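PDB 3D3Z: actibind from Aspergillus niger, which cleaves RNA as an endoribonuclease of the T2 family, probably without strict base specificity but with a preference for adenylic acid. Local coordinates for residues L11-D16 and D56-T61; F203-S208 and G212-S217. All blocks are in the same frame, centred on the assembly; numbering follows the deposited sequence. Where two conformers were deposited one is given.

Covalent and noncovalent fastening meet on one side of this ribonuclease. Interaction 1 ties two loops together by a disulfide, and interaction 2 pairs two strands as a hairpin; their centres lie about 11 Å apart. The two touch at Ser-12, whose OG lies 2.9 Å from Val-205 N, probably a hydrogen bond, while Cys-13 packs its CB against Asn-204. The 11-16 loop thus rests directly on strand 195-206. Interaction 1 is remote from the annotated sites. Interaction 2 comes nearer: the side chain of Tyr-214 is about 11 Å from that of His-115, a predicted active-site residue, too far for direct contact.

Interaction 1 (L11-D16 and D56-T61); sequences LSCQTD and DNCDGT
Cys-13 and Cys-58 join two irregular loops through a disulfide at the protein surface, a small example of how a secreted enzyme fastens chain that has no helix or strand of its own. The covalent contact is compact: the SG atoms of Cys-13 and Cys-58 are 2.0 Å apart and their CA atoms 5.6 Å. Both CB atoms point at the opposite loop, and with each SG anti to its own carbonyl carbon (chi1 -71° in Cys-13, -61° in Cys-58) the sulfurs meet between them. The C-S-S-C torsion of -89° is close to the relaxed right angle of a disulfide, and its sign makes the bridge left-handed. No hydrogen bond crosses between the loops, which leaves the bridge to do the joining.

Backbone turns present the two cysteines. Cys-13 sits at the centre of a classic gamma turn, with positive phi, closed by Gln-14 N bonding to Ser-12 O at 2.7 Å. Cys-58 occupies a type I beta turn running from Asn-57 to Gly-60, where Gly-60 N reaches Asn-57 O. In the wider fold, the 56-61 segment continues strand 49-56, whose end at Asp-56 is backbone-bonded to Ser-29, and the loop before strand 29-35 is held near by the bond from Ser-12 OG to Gly-28 O.

Polar side chains brace the 56-61 loop from within. Asn-57 ND2 donates to Thr-61 OG1 at 2.9 Å, with the hydroxyl lying in the amide plane. Asp-59 forms an Asx turn and its OD1 is gripped twice: Thr-61 N comes from above the carboxylate plane at 3.0 Å, while Thr-61 OG1 approaches on the syn lone pair of Asp-59 OD1 at 2.6 Å.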
ATOM      1  N   LEU A  11      16.043  -4.388  11.307  1.00 28.83           N
ATOM      2  CA  LEU A  11      15.374  -4.020  10.073  1.00 28.09           C
ATOM      3  C   LEU A  11      15.314  -5.205   9.111  1.00 26.84           C
ATOM      4  O   LEU A  11      16.329  -5.903   8.881  1.00 27.21           O
ATOM      5  CB  LEU A  11      16.103  -2.825   9.457  1.00 28.54           C
ATOM      6  CG  LEU A  11      15.453  -1.911   8.453  1.00 29.21           C
ATOM      7  CD1 LEU A  11      14.185  -1.193   8.899  1.00 26.30           C
ATOM      8  CD2 LEU A  11      16.553  -0.889   8.071  1.00 30.73           C
ATOM      9  N   SER A  12      14.116  -5.469   8.584  1.00 27.09           N
ATOM     10  CA  SER A  12      13.945  -6.509   7.581  1.00 26.20           C
ATOM     11  C   SER A  12      14.782  -6.164   6.323  1.00 25.44           C
ATOM     12  O   SER A  12      15.048  -5.007   6.056  1.00 25.66           O
ATOM     13  CB  SER A  12      12.460  -6.715   7.217  1.00 25.81           C
ATOM     14  OG  SER A  12      11.873  -5.520   6.746  1.00 22.55           O
ATOM     15  N   CYS A  13      15.159  -7.203   5.608  1.00 26.39           N
ATOM     16  CA  CYS A  13      16.005  -7.182   4.408  1.00 27.78           C
ATOM     17  C   CYS A  13      17.415  -6.679   4.620  1.00 28.39           C
ATOM     18  O   CYS A  13      18.328  -7.284   4.083  1.00 28.01           O
ATOM     19  CB  CYS A  13      15.390  -6.396   3.235  1.00 27.99           C
ATOM     20  SG  CYS A  13      14.011  -7.189   2.495  1.00 26.01           S
ATOM     21  N   GLN A  14      17.556  -5.573   5.362  1.00 29.60           N
ATOM     22  CA  GLN A  14      18.836  -4.950   5.638  1.00 31.32           C
ATOM     23  C   GLN A  14      19.639  -5.684   6.706  1.00 31.94           C
ATOM     24  O   GLN A  14      20.781  -5.300   6.934  1.00 33.32           O
ATOM     25  CB  GLN A  14      18.654  -3.449   5.981  1.00 31.38           C
ATOM     26  CG  GLN A  14      17.927  -2.658   4.864  1.00 33.46           C
ATOM     27  CD  GLN A  14      17.915  -1.114   5.007  1.00 35.90           C
ATOM     28  OE1 GLN A  14      18.964  -0.489   5.217  1.00 42.36           O
ATOM     29  NE2 GLN A  14      16.721  -0.484   4.820  1.00 39.36           N
ATOM     30  N   THR A  15      19.067  -6.719   7.349  1.00 31.74           N
ATOM     31  CA  THR A  15      19.776  -7.530   8.357  1.00 31.70           C
ATOM     32  C   THR A  15      19.544  -9.009   8.110  1.00 31.60           C
ATOM     33  O   THR A  15      18.620  -9.387   7.423  1.00 31.42           O
ATOM     34  CB  THR A  15      19.366  -7.158   9.861  1.00 31.90           C
ATOM     35  OG1 THR A  15      17.993  -7.487  10.116  1.00 28.70           O
ATOM     36  CG2 THR A  15      19.564  -5.673  10.153  1.00 32.02           C
ATOM     37  N   ASP A  16      20.381  -9.839   8.719  0.70 31.94           N
ATOM     38  CA  ASP A  16      20.287 -11.274   8.581  0.70 32.27           C
ATOM     39  C   ASP A  16      19.698 -11.933   9.850  0.70 32.62           C
ATOM     40  O   ASP A  16      20.436 -12.342  10.752  0.70 33.33           O
ATOM     41  CB  ASP A  16      21.663 -11.901   8.287  0.70 32.66           C
ATOM     42  CG  ASP A  16      21.553 -13.377   8.050  0.70 32.84           C
ATOM     43  OD1 ASP A  16      20.461 -13.792   7.654  0.70 36.35           O
ATOM     44  OD2 ASP A  16      22.512 -14.136   8.266  0.70 37.64           O
ATOM     45  N   ASP A  56       7.174  -8.109  -0.525  1.00 24.21           N
ATOM     46  CA  ASP A  56       8.062  -8.621  -1.521  1.00 24.95           C
ATOM     47  C   ASP A  56       9.218  -9.236  -0.771  1.00 25.31           C
ATOM     48  O   ASP A  56       9.654  -8.739   0.305  1.00 23.80           O
ATOM     49  CB  ASP A  56       8.654  -7.499  -2.382  1.00 25.81           C
ATOM     50  CG  ASP A  56       7.775  -7.081  -3.587  1.00 28.56           C
ATOM     51  OD1 ASP A  56       6.553  -7.405  -3.647  1.00 28.75           O
ATOM     52  OD2 ASP A  56       8.387  -6.396  -4.465  1.00 28.68           O
ATOM     53  N   ASN A  57       9.762 -10.281  -1.379  1.00 24.13           N
ATOM     54  CA  ASN A  57      11.069 -10.750  -1.057  1.00 24.98           C
ATOM     55  C   ASN A  57      12.090  -9.663  -1.265  1.00 24.93           C
ATOM     56  O   ASN A  57      11.847  -8.644  -1.962  1.00 24.99           O
ATOM     57  CB  ASN A  57      11.388 -11.964  -1.889  1.00 24.72           C
ATOM     58  CG  ASN A  57      10.451 -13.063  -1.631  1.00 26.99           C
ATOM     59  OD1 ASN A  57      10.020 -13.278  -0.479  1.00 30.58           O
ATOM     60  ND2 ASN A  57      10.106 -13.795  -2.674  1.00 29.13           N
ATOM     61  N   CYS A  58      13.233  -9.833  -0.620  1.00 24.92           N
ATOM     62  CA  CYS A  58      14.234  -8.782  -0.637  1.00 25.25           C
ATOM     63  C   CYS A  58      14.860  -8.586  -2.037  1.00 25.14           C
ATOM     64  O   CYS A  58      15.367  -7.529  -2.321  1.00 24.33           O
ATOM     65  CB  CYS A  58      15.293  -9.036   0.421  1.00 25.66           C
ATOM     66  SG  CYS A  58      14.548  -9.062   2.134  1.00 26.22           S
ATOM     67  N   ASP A  59      14.772  -9.601  -2.882  1.00 26.47           N
ATOM     68  CA  ASP A  59      15.273  -9.534  -4.265  1.00 27.99           C
ATOM     69  C   ASP A  59      14.226  -9.024  -5.266  1.00 29.42           C
ATOM     70  O   ASP A  59      14.467  -9.045  -6.491  1.00 29.95           O
ATOM     71  CB  ASP A  59      15.810 -10.899  -4.706  1.00 28.31           C
ATOM     72  CG  ASP A  59      14.765 -11.943  -4.768  1.00 30.32           C
ATOM     73  OD1 ASP A  59      13.584 -11.634  -4.457  1.00 34.08           O
ATOM     74  OD2 ASP A  59      15.115 -13.103  -5.137  1.00 35.81           O
ATOM     75  N   GLY A  60      13.064  -8.585  -4.783  1.00 29.24           N
ATOM     76  CA  GLY A  60      12.016  -8.088  -5.670  1.00 28.74           C
ATOM     77  C   GLY A  60      11.010  -9.113  -6.162  1.00 28.98           C
ATOM     78  O   GLY A  60       9.983  -8.736  -6.734  1.00 29.05           O
ATOM     79  N   THR A  61      11.295 -10.400  -5.978  1.00 29.04           N
ATOM     80  CA  THR A  61      10.302 -11.415  -6.240  1.00 29.35           C
ATOM     81  C   THR A  61       9.208 -11.346  -5.155  1.00 28.99           C
ATOM     82  O   THR A  61       9.287 -10.540  -4.246  1.00 27.55           O
ATOM     83  CB  THR A  61      10.939 -12.811  -6.342  1.00 30.01           C
ATOM     84  OG1 THR A  61      11.600 -13.140  -5.111  1.00 32.33           O
ATOM     85  CG2 THR A  61      11.946 -12.844  -7.537  1.00 29.22           C
TER

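Interaction 2 (F203-S208 and G212-S217)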
ATOM      1  N   PHE A 203       9.404  -0.087   1.748  1.00 21.52           N
ATOM      2  CA  PHE A 203       9.754   0.042   3.170  1.00 20.49           C
ATOM      3  C   PHE A 203      10.409  -1.234   3.657  1.00 19.87           C
ATOM      4  O   PHE A 203      10.112  -2.362   3.216  1.00 20.08           O
ATOM      5  CB  PHE A 203       8.500   0.228   4.031  1.00 20.37           C
ATOM      6  CG  PHE A 203       7.838   1.532   3.869  1.00 18.80           C
ATOM      7  CD1 PHE A 203       8.260   2.615   4.604  1.00 19.54           C
ATOM      8  CD2 PHE A 203       6.771   1.671   2.987  1.00 18.36           C
ATOM      9  CE1 PHE A 203       7.641   3.800   4.476  1.00 19.53           C
ATOM     10  CE2 PHE A 203       6.166   2.863   2.852  1.00 21.12           C
ATOM     11  CZ  PHE A 203       6.589   3.920   3.600  1.00 19.69           C
ATOM     12  N   ASN A 204      11.305  -1.069   4.610  1.00 21.28           N
ATOM     13  CA  ASN A 204      11.663  -2.187   5.463  1.00 20.87           C
ATOM     14  C   ASN A 204      11.064  -1.887   6.852  1.00 20.17           C
ATOM     15  O   ASN A 204      10.710  -0.736   7.155  1.00 21.09           O
ATOM     16  CB  ASN A 204      13.176  -2.414   5.526  1.00 21.59           C
ATOM     17  CG  ASN A 204      13.824  -2.727   4.137  1.00 23.60           C
ATOM     18  OD1 ASN A 204      13.356  -3.556   3.354  1.00 24.05           O
ATOM     19  ND2 ASN A 204      14.917  -2.066   3.876  1.00 22.79           N
ATOM     20  N   VAL A 205      10.946  -2.934   7.662  1.00 20.74           N
ATOM     21  CA  VAL A 205      10.168  -2.923   8.933  1.00 21.51           C
ATOM     22  C   VAL A 205      11.012  -3.419  10.118  1.00 22.40           C
ATOM     23  O   VAL A 205      11.677  -4.442  10.051  1.00 22.95           O
ATOM     24  CB  VAL A 205       8.826  -3.718   8.806  1.00 21.07           C
ATOM     25  CG1 VAL A 205       8.023  -3.688  10.126  1.00 20.32           C
ATOM     26  CG2 VAL A 205       7.966  -3.095   7.672  1.00 18.21           C
ATOM     27  N   LYS A 206      10.947  -2.647  11.202  1.00 23.78           N
ATOM     28  CA  LYS A 206      11.465  -3.039  12.515  1.00 24.94           C
ATOM     29  C   LYS A 206      10.269  -3.496  13.342  1.00 23.60           C
ATOM     30  O   LYS A 206       9.365  -2.718  13.600  1.00 24.22           O
ATOM     31  CB  LYS A 206      12.133  -1.848  13.181  1.00 25.76           C
ATOM     32  CG  LYS A 206      13.354  -1.315  12.433  1.00 29.38           C
ATOM     33  CD  LYS A 206      13.791   0.077  12.940  1.00 29.39           C
ATOM     34  CE  LYS A 206      14.694  -0.022  14.174  1.00 34.63           C
ATOM     35  NZ  LYS A 206      16.026  -0.695  13.922  1.00 36.46           N
ATOM     36  N   GLY A 207      10.255  -4.774  13.683  1.00 23.68           N
ATOM     37  CA  GLY A 207       9.146  -5.372  14.399  1.00 23.53           C
ATOM     38  C   GLY A 207       8.080  -6.007  13.515  1.00 23.26           C
ATOM     39  O   GLY A 207       8.352  -6.636  12.481  1.00 20.90           O
ATOM     40  N   SER A 208       6.848  -5.859  13.965  1.00 21.93           N
ATOM     41  CA  SER A 208       5.721  -6.460  13.274  1.00 22.38           C
ATOM     42  C   SER A 208       5.235  -5.534  12.166  1.00 21.14           C
ATOM     43  O   SER A 208       5.365  -4.331  12.266  1.00 20.43           O
ATOM     44  CB  SER A 208       4.559  -6.687  14.253  1.00 22.30           C
ATOM     45  OG  SER A 208       3.446  -7.289  13.619  1.00 21.83           O
ATOM     46  N   GLY A 212       4.738  -2.028  13.769  1.00 25.21           N
ATOM     47  CA  GLY A 212       6.170  -1.830  13.691  1.00 24.97           C
ATOM     48  C   GLY A 212       6.550  -0.522  13.037  1.00 24.59           C
ATOM     49  O   GLY A 212       5.700   0.286  12.620  1.00 24.65           O
ATOM     50  N   THR A 213       7.851  -0.300  12.959  1.00 25.08           N
ATOM     51  CA  THR A 213       8.381   0.939  12.421  1.00 25.16           C
ATOM     52  C   THR A 213       8.706   0.730  10.935  1.00 25.03           C
ATOM     53  O   THR A 213       9.468  -0.175  10.561  1.00 24.81           O
ATOM     54  CB  THR A 213       9.631   1.376  13.192  1.00 26.10           C
ATOM     55  OG1 THR A 213       9.268   1.640  14.551  1.00 26.61           O
ATOM     56  CG2 THR A 213      10.214   2.627  12.582  1.00 25.68           C
ATOM     57  N   TYR A 214       8.068   1.535  10.097  1.00 24.70           N
ATOM     58  CA  TYR A 214       8.211   1.393   8.645  1.00 24.84           C
ATOM     59  C   TYR A 214       9.256   2.405   8.192  1.00 24.16           C
ATOM     60  O   TYR A 214       9.039   3.633   8.267  1.00 26.29           O
ATOM     61  CB  TYR A 214       6.865   1.610   7.918  1.00 23.36           C
ATOM     62  CG  TYR A 214       5.998   0.386   7.879  1.00 23.27           C
ATOM     63  CD1 TYR A 214       5.340  -0.080   9.031  1.00 22.59           C
ATOM     64  CD2 TYR A 214       5.785  -0.292   6.691  1.00 23.85           C
ATOM     65  CE1 TYR A 214       4.522  -1.194   8.982  1.00 21.99           C
ATOM     66  CE2 TYR A 214       4.985  -1.428   6.644  1.00 22.05           C
ATOM     67  CZ  TYR A 214       4.353  -1.857   7.794  1.00 22.86           C
ATOM     68  OH  TYR A 214       3.541  -2.960   7.733  1.00 19.80           O
ATOM     69  N   VAL A 215      10.377   1.886   7.723  1.00 24.68           N
ATOM     70  CA  VAL A 215      11.544   2.696   7.331  1.00 24.36           C
ATOM     71  C   VAL A 215      11.648   2.724   5.807  1.00 24.55           C
ATOM     72  O   VAL A 215      11.786   1.661   5.180  1.00 23.56           O
ATOM     73  CB  VAL A 215      12.829   2.095   7.955  1.00 24.39           C
ATOM     74  CG1 VAL A 215      14.107   2.753   7.420  1.00 24.98           C
ATOM     75  CG2 VAL A 215      12.758   2.211   9.481  1.00 23.14           C
ATOM     76  N   ALA A 216      11.582   3.932   5.249  1.00 25.15           N
ATOM     77  CA  ALA A 216      11.561   4.164   3.796  1.00 25.60           C
ATOM     78  C   ALA A 216      12.781   3.522   3.200  1.00 26.44           C
ATOM     79  O   ALA A 216      13.887   3.697   3.718  1.00 26.73           O
ATOM     80  CB  ALA A 216      11.475   5.655   3.469  1.00 26.03           C
ATOM     81  N   SER A 217      12.572   2.686   2.180  1.00 26.69           N
ATOM     82  CA  SER A 217      13.653   1.930   1.558  1.00 26.90           C
ATOM     83  C   SER A 217      13.687   2.040   0.033  1.00 26.71           C
ATOM     84  O   SER A 217      12.785   2.577  -0.612  1.00 24.34           O
ATOM     85  CB  SER A 217      13.615   0.468   1.970  1.00 26.43           C
ATOM     86  OG  SER A 217      12.484  -0.209   1.484  1.00 26.86           O
TER
HETATM   87  O   HOH W   1       9.440  -1.373  16.320  1.00 59.13           O
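Tyr-214 and Phe-203 meet edge-to-face, the edge of the tyrosine turned toward the face of the phenylalanine. Their centroids are 5.8 Å apart and the planes stand at 78°. Phe-203 CG lies in the plane of the tyrosine ring, and Phe-203 CD1 also packs on Tyr-214 CB at 3.7 Å. A different approach is made by Val-205, directly across from Tyr-214 in a non-hydrogen-bonded pair. Its CG1 is anti to the backbone N (chi1 -179°), which leaves CG2 beside that nitrogen and over the tyrosine ring; Val-205 CG2 sits 3.7 Å from the centroid of the Tyr-214 ring, a CH-pi contact. One aromatic ring is therefore met by a methyl over a face and by a second ring at its edge.

Around this group, Phe-203 stacks edge-to-face with His-182, and helix 134-147 supplies Leu-146 against both Phe-203 and Tyr-214. The Tyr-214 hydroxyl bonds to Ala-209 O in the connecting turn.

The opposite face carries Lys-206, Thr-213 and Val-215. Lys-206 CB faces Thr-213 CB at 4.1 Å, and Lys-206 CD brushes Val-215 CG2 before the chain, bent at chi3 and chi4, leads NZ away to Ser-9 O.

Reciprocal backbone bonds set the register that brings these side chains together. Asn-204 and Val-215 exchange two, the one from Val-215 N to Asn-204 O spanning 2.7 Å almost in line with the carbonyl. Lys-206 and Thr-213 exchange two more, each in the carbonyl plane, and a water donates to Lys-206 O at 3.0 Å. Near the turn, Gly-212 N reaches Ser-208 O at 2.8 Å in a weak bond. Such a ladder is that of a twisted beta hairpin, here strands 195-206 and 213-216 within the antiparallel sheet of the RNase T2 fold.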